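Local structure of Uly1 (Catenovulum maritimum, 7DRQ) at residues 378-383 with 394-399; 406-411 with 421-426. The protein is a calcium-binding ulvan lyase of polysaccharide lyase family 24 from a marine bacterium, which probably depolymerises ulvan by eliminative cleavage. All coordinates share one frame; numbering follows the deposited sequence.

In the fold
The two contacts belong to successive antiparallel sheets of a fold related to the beta-propellers, and their centres lie about 13 Å apart. Contact 1 joins strand 372-383 to the loop that leaves its sheet; that loop runs on to strand 403-405, the first of the sheet holding contact 2. Ile-411 is the main meeting point: its CG2 lies 3.6 Å from Ala-399 CB, and its CD1 is 3.8 Å from Phe-396 CZ. Further along, Ile-409 CD1 approaches His-380 CE1 at 4.1 Å. Neither contact supplies a calcium ligand; the Ser-379 side chain is about 12 Å from that of calcium-binding Phe-287, and the Glu-407 side chain about 7 Å from a calcium ion.

Contact 1 of 2, residues 378-383 with 394-399; sequences YSHTYQ and TDFPPA
Pro-398 lies over one face of the Tyr-378 phenol, and this is the main aromatic contact between residues 378-383 and 394-399. Its CA sits 3.5 Å from the centroid of the Tyr-378 ring and 9° off the ring normal, a CH-pi geometry; Pro-398 CB continues outward along the same face to within 3.5 Å of Tyr-378 CZ. The two side chains cross at about a right angle. With chi1 at -58°, the tyrosine CG stands anti to its own carbonyl carbon, which carries the ring to the proline. Pro-398 is also the centre of an inverse gamma turn, closed by a 2.7 Å hydrogen bond from Ala-399 N to Pro-397 O.

A second group of apolar contacts surrounds Phe-396. Tyr-378 CB comes to the edge of this ring, near its plane, whereas His-380 CB approaches obliquely, 3.6 Å from Phe-396 CD1. The imidazole and phenyl rings meet obliquely, their planes inclined at 53°. His-380 is held at both ring nitrogens, ND1 by Asn-429 and NE2 by His-360, which fixes the rotation of its ring beside the phenylalanine.

In fold terms, strand 391-393 pairs with strand 372-383 through backbone bonds of Thr-393 with His-380 and of Ile-391 with Tyr-382; past it the chain peels away as loop 394-399, toward the next antiparallel sheet of this propeller-like protein.

Where the loop has parted from the strand, no direct hydrogen bond joins the two segments; instead a water accepts from Tyr-378 N and donates to Thr-394 O, both at 2.9 Å. Beside this bridge, Thr-394 CA makes a CA-H...O contact of 3.2 Å with Tyr-378 O.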
loop_
_atom_site.group_PDB
_atom_site.type_symbol
_atom_site.label_atom_id
_atom_site.label_comp_id
_atom_site.label_asym_id
_atom_site.label_seq_id
_atom_site.Cartn_x
_atom_site.Cartn_y
_atom_site.Cartn_z
ATOM N N TYR A 378 1.338 4.063 21.578
ATOM C CA TYR A 378 2.189 4.029 20.393
ATOM C C TYR A 378 3.561 3.500 20.783
ATOM O O TYR A 378 4.125 3.928 21.793
ATOM C CB TYR A 378 2.293 5.421 19.761
ATOM C CG TYR A 378 0.939 5.976 19.390
ATOM C CD1 TYR A 378 0.380 5.715 18.143
ATOM C CD2 TYR A 378 0.204 6.740 20.297
ATOM C CE1 TYR A 378 -0.866 6.204 17.807
ATOM C CE2 TYR A 378 -1.038 7.232 19.967
ATOM C CZ TYR A 378 -1.567 6.966 18.725
ATOM O OH TYR A 378 -2.808 7.462 18.402
ATOM N N SER A 379 4.096 2.561 20.000
ATOM C CA SER A 379 5.385 1.963 20.325
ATOM C C SER A 379 6.381 2.183 19.198
ATOM O O SER A 379 6.020 2.267 18.023
ATOM C CB SER A 379 5.287 0.444 20.612
ATOM O OG SER A 379 4.645 -0.250 19.551
ATOM N N HIS A 380 7.646 2.286 19.593
ATOM C CA HIS A 380 8.772 2.368 18.679
ATOM C C HIS A 380 9.773 1.314 19.115
ATOM O O HIS A 380 10.283 1.367 20.238
ATOM C CB HIS A 380 9.395 3.761 18.710
ATOM C CG HIS A 380 10.538 3.949 17.765
ATOM N ND1 HIS A 380 11.341 5.071 17.800
ATOM C CD2 HIS A 380 11.017 3.171 16.761
ATOM C CE1 HIS A 380 12.263 4.979 16.856
ATOM N NE2 HIS A 380 12.087 3.838 16.209
ATOM N N THR A 381 10.041 0.355 18.239
ATOM C CA THR A 381 10.995 -0.714 18.506
ATOM C C THR A 381 12.178 -0.532 17.569
ATOM O O THR A 381 11.985 -0.362 16.364
ATOM C CB THR A 381 10.350 -2.081 18.288
ATOM O OG1 THR A 381 9.297 -2.264 19.239
ATOM C CG2 THR A 381 11.378 -3.197 18.452
ATOM N N TYR A 382 13.397 -0.528 18.106
ATOM C CA TYR A 382 14.503 -0.208 17.218
ATOM C C TYR A 382 15.785 -0.891 17.665
ATOM O O TYR A 382 15.982 -1.196 18.846
ATOM C CB TYR A 382 14.715 1.305 17.082
ATOM C CG TYR A 382 14.996 2.033 18.372
ATOM C CD1 TYR A 382 13.955 2.434 19.207
ATOM C CD2 TYR A 382 16.306 2.325 18.759
ATOM C CE1 TYR A 382 14.203 3.108 20.399
ATOM C CE2 TYR A 382 16.570 3.000 19.945
ATOM C CZ TYR A 382 15.510 3.391 20.759
ATOM O OH TYR A 382 15.760 4.059 21.936
ATOM N N GLN A 383 16.639 -1.149 16.683
ATOM C CA GLN A 383 17.908 -1.837 16.898
ATOM C C GLN A 383 18.959 -1.077 16.100
ATOM O O GLN A 383 18.897 -1.040 14.866
ATOM C CB GLN A 383 17.824 -3.297 16.467
ATOM C CG GLN A 383 19.071 -4.100 16.820
ATOM C CD GLN A 383 19.109 -5.471 16.161
ATOM O OE1 GLN A 383 18.747 -5.623 14.999
ATOM N NE2 GLN A 383 19.572 -6.473 16.906
ATOM N N THR A 394 7.411 3.234 24.566
ATOM C CA THR A 394 6.123 3.853 24.266
ATOM C C THR A 394 6.213 5.366 24.282
ATOM O O THR A 394 5.187 6.047 24.162
ATOM C CB THR A 394 5.041 3.379 25.241
ATOM O OG1 THR A 394 5.388 3.782 26.570
ATOM C CG2 THR A 394 4.928 1.864 25.195
ATOM N N ASP A 395 7.423 5.908 24.421
ATOM C CA ASP A 395 7.649 7.350 24.331
ATOM C C ASP A 395 7.809 7.720 22.855
ATOM O O ASP A 395 8.894 8.036 22.359
ATOM C CB ASP A 395 8.858 7.740 25.171
ATOM C CG ASP A 395 9.086 9.240 25.214
ATOM O OD1 ASP A 395 8.211 9.999 24.751
ATOM O OD2 ASP A 395 10.146 9.659 25.721
ATOM N N PHE A 396 6.677 7.678 22.143
ATOM C CA PHE A 396 6.617 7.852 20.698
ATOM C C PHE A 396 5.318 8.559 20.335
ATOM O O PHE A 396 4.268 8.238 20.912
ATOM C CB PHE A 396 6.703 6.493 19.984
ATOM C CG PHE A 396 6.828 6.598 18.496
ATOM C CD1 PHE A 396 8.019 7.016 17.918
ATOM C CD2 PHE A 396 5.760 6.285 17.674
ATOM C CE1 PHE A 396 8.142 7.125 16.536
ATOM C CE2 PHE A 396 5.874 6.391 16.290
ATOM C CZ PHE A 396 7.068 6.817 15.722
ATOM N N PRO A 397 5.344 9.509 19.401
ATOM C CA PRO A 397 4.137 10.301 19.113
ATOM C C PRO A 397 3.131 9.502 18.306
ATOM O O PRO A 397 3.434 8.395 17.828
ATOM C CB PRO A 397 4.686 11.493 18.309
ATOM C CG PRO A 397 5.876 10.950 17.637
ATOM C CD PRO A 397 6.504 10.010 18.645
ATOM N N PRO A 398 1.917 10.026 18.125
ATOM C CA PRO A 398 0.917 9.307 17.324
ATOM C C PRO A 398 1.222 9.309 15.836
ATOM O O PRO A 398 0.462 9.881 15.053
ATOM C CB PRO A 398 -0.383 10.074 17.618
ATOM C CG PRO A 398 -0.110 10.833 18.879
ATOM C CD PRO A 398 1.332 11.197 18.799
ATOM N N ALA A 399 2.315 8.682 15.426
ATOM C CA ALA A 399 2.642 8.576 14.012
ATOM C C ALA A 399 2.309 7.173 13.528
ATOM O O ALA A 399 2.445 6.208 14.270
ATOM C CB ALA A 399 4.120 8.884 13.768
HETATM O O HOH W 1 2.393 5.800 23.610
#

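Contact 2 of 2, residues 406-411 with 421-426; sequences GENIYI and VEQAKG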
loop_
_atom_site.group_PDB
_atom_site.type_symbol
_atom_site.label_atom_id
_atom_site.label_comp_id
_atom_site.label_asym_id
_atom_site.label_seq_id
_atom_site.Cartn_x
_atom_site.Cartn_y
_atom_site.Cartn_z
ATOM N N GLY A 406 19.175 8.550 3.749
ATOM C CA GLY A 406 20.470 8.791 4.358
ATOM C C GLY A 406 20.574 8.080 5.686
ATOM O O GLY A 406 20.078 6.962 5.857
ATOM N N GLU A 407 21.189 8.742 6.664
ATOM C CA GLU A 407 21.337 8.110 7.967
ATOM C C GLU A 407 20.103 8.249 8.849
ATOM O O GLU A 407 20.149 7.825 10.012
ATOM C CB GLU A 407 22.549 8.697 8.694
ATOM C CG GLU A 407 22.392 10.148 9.091
ATOM C CD GLU A 407 23.489 10.614 10.037
ATOM O OE1 GLU A 407 24.373 9.808 10.384
ATOM O OE2 GLU A 407 23.458 11.785 10.451
ATOM N N ASN A 408 19.005 8.815 8.346
ATOM C CA ASN A 408 17.892 9.222 9.193
ATOM C C ASN A 408 16.639 8.385 8.966
ATOM O O ASN A 408 16.469 7.730 7.935
ATOM C CB ASN A 408 17.539 10.696 8.952
ATOM C CG ASN A 408 18.681 11.617 9.287
ATOM O OD1 ASN A 408 19.283 11.506 10.353
ATOM N ND2 ASN A 408 19.000 12.519 8.372
ATOM N N ILE A 409 15.748 8.439 9.956
ATOM C CA ILE A 409 14.360 8.041 9.776
ATOM C C ILE A 409 13.492 9.283 9.938
ATOM O O ILE A 409 13.897 10.282 10.540
ATOM C CB ILE A 409 13.914 6.934 10.760
ATOM C CG1 ILE A 409 14.115 7.393 12.210
ATOM C CG2 ILE A 409 14.649 5.626 10.456
ATOM C CD1 ILE A 409 13.580 6.377 13.261
ATOM N N TYR A 410 12.281 9.214 9.393
ATOM C CA TYR A 410 11.406 10.375 9.337
ATOM C C TYR A 410 9.977 10.001 9.683
ATOM O O TYR A 410 9.494 8.935 9.296
ATOM C CB TYR A 410 11.399 11.023 7.951
ATOM C CG TYR A 410 12.738 11.495 7.489
ATOM C CD1 TYR A 410 13.175 12.786 7.777
ATOM C CD2 TYR A 410 13.571 10.665 6.749
ATOM C CE1 TYR A 410 14.406 13.234 7.341
ATOM C CE2 TYR A 410 14.808 11.104 6.319
ATOM C CZ TYR A 410 15.215 12.387 6.614
ATOM O OH TYR A 410 16.446 12.827 6.189
ATOM N N ILE A 411 9.311 10.906 10.414
ATOM C CA ILE A 411 7.862 10.961 10.511
ATOM C C ILE A 411 7.411 12.108 9.620
ATOM O O ILE A 411 7.966 13.209 9.700
ATOM C CB ILE A 411 7.402 11.177 11.962
ATOM C CG1 ILE A 411 7.741 9.966 12.832
ATOM C CG2 ILE A 411 5.904 11.481 12.020
ATOM C CD1 ILE A 411 7.790 10.304 14.314
ATOM N N VAL A 421 7.814 17.532 8.766
ATOM C CA VAL A 421 8.779 16.435 8.777
ATOM C C VAL A 421 9.491 16.439 10.119
ATOM O O VAL A 421 10.042 17.464 10.532
ATOM C CB VAL A 421 9.812 16.548 7.644
ATOM C CG1 VAL A 421 10.807 15.381 7.731
ATOM C CG2 VAL A 421 9.131 16.599 6.277
ATOM N N GLU A 422 9.483 15.299 10.801
ATOM C CA GLU A 422 10.293 15.084 11.991
ATOM C C GLU A 422 11.382 14.088 11.642
ATOM O O GLU A 422 11.143 13.152 10.876
ATOM C CB GLU A 422 9.453 14.554 13.145
ATOM C CG GLU A 422 8.213 15.387 13.378
ATOM C CD GLU A 422 8.205 16.061 14.720
ATOM O OE1 GLU A 422 7.231 16.799 14.987
ATOM O OE2 GLU A 422 9.161 15.848 15.511
ATOM N N GLN A 423 12.576 14.291 12.181
ATOM C CA GLN A 423 13.713 13.479 11.766
ATOM C C GLN A 423 14.475 12.995 12.987
ATOM O O GLN A 423 14.604 13.722 13.973
ATOM C CB GLN A 423 14.620 14.292 10.827
ATOM C CG GLN A 423 16.096 14.037 10.921
ATOM C CD GLN A 423 16.887 15.080 10.142
ATOM O OE1 GLN A 423 16.414 15.597 9.127
ATOM N NE2 GLN A 423 18.080 15.405 10.622
ATOM N N ALA A 424 14.957 11.758 12.919
ATOM C CA ALA A 424 15.784 11.172 13.968
ATOM C C ALA A 424 16.924 10.412 13.314
ATOM O O ALA A 424 16.754 9.830 12.241
ATOM C CB ALA A 424 14.985 10.216 14.871
ATOM N N LYS A 425 18.091 10.428 13.955
ATOM C CA LYS A 425 19.178 9.573 13.493
ATOM C C LYS A 425 18.756 8.121 13.626
ATOM O O LYS A 425 18.169 7.734 14.637
ATOM C CB LYS A 425 20.451 9.828 14.302
ATOM C CG LYS A 425 21.603 8.871 13.956
ATOM C CD LYS A 425 22.970 9.512 14.183
ATOM C CE LYS A 425 24.099 8.650 13.624
ATOM N NZ LYS A 425 23.612 7.609 12.672
ATOM N N GLY A 426 19.038 7.320 12.598
ATOM C CA GLY A 426 18.687 5.911 12.658
ATOM C C GLY A 426 19.307 5.266 13.876
ATOM O O GLY A 426 20.398 5.677 14.299
HETATM O O HOH W 2 17.068 15.163 6.392
#
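Ile-409 and Ala-424 form a hydrogen-bonded antiparallel pair, with Ile-409 N to Ala-424 O at 2.9 Å and Ala-424 N to Ile-409 O at 3.0 Å. Ile-411 and Glu-422 repeat the pattern two residues along, with Glu-422 N to Ile-411 O at 2.8 Å and Ile-411 N to Glu-422 O at 2.9 Å. Between them, the non-hydrogen-bonded pair Tyr-410 and Gln-423 turns its backbone bonds outward, to Tyr-403 and Thr-432 of the flanking strands. Beyond the last paired residues, Gly-426 N donates to Glu-407 O over 2.9 Å.

The side chains add further links. Lys-425 bends at its last torsion, chi4 16°, bringing NZ to Glu-407 OE1 in a long, weak salt bridge of 3.3 Å. Glu-422 turns its carboxylate away from residues 406-411 to an outside partner, Arg-433, with which OE1 forms a salt bridge. The amides of Asn-408 and Gln-423 stack with their planes 16° apart, and Asn-408 ND2 also donates weakly to Tyr-410 OH. Gln-423 OE1 accepts from a water, 2.8 Å away, that lies in plane at the edge of the Tyr-410 ring. Nearer the backbone the ring makes an apolar contact, Tyr-410 CD1 lying 3.5 Å from Val-421 CG1.

On the opposite face of the sheet, Ile-409 CG1 packs against Ala-424 CB. With strand directions 152° apart, this is the central beta hairpin of a four-stranded antiparallel sheet, 403-405, 408-415, 418-425 and 432-436, the up-and-down strand order characteristic of a beta-propeller blade.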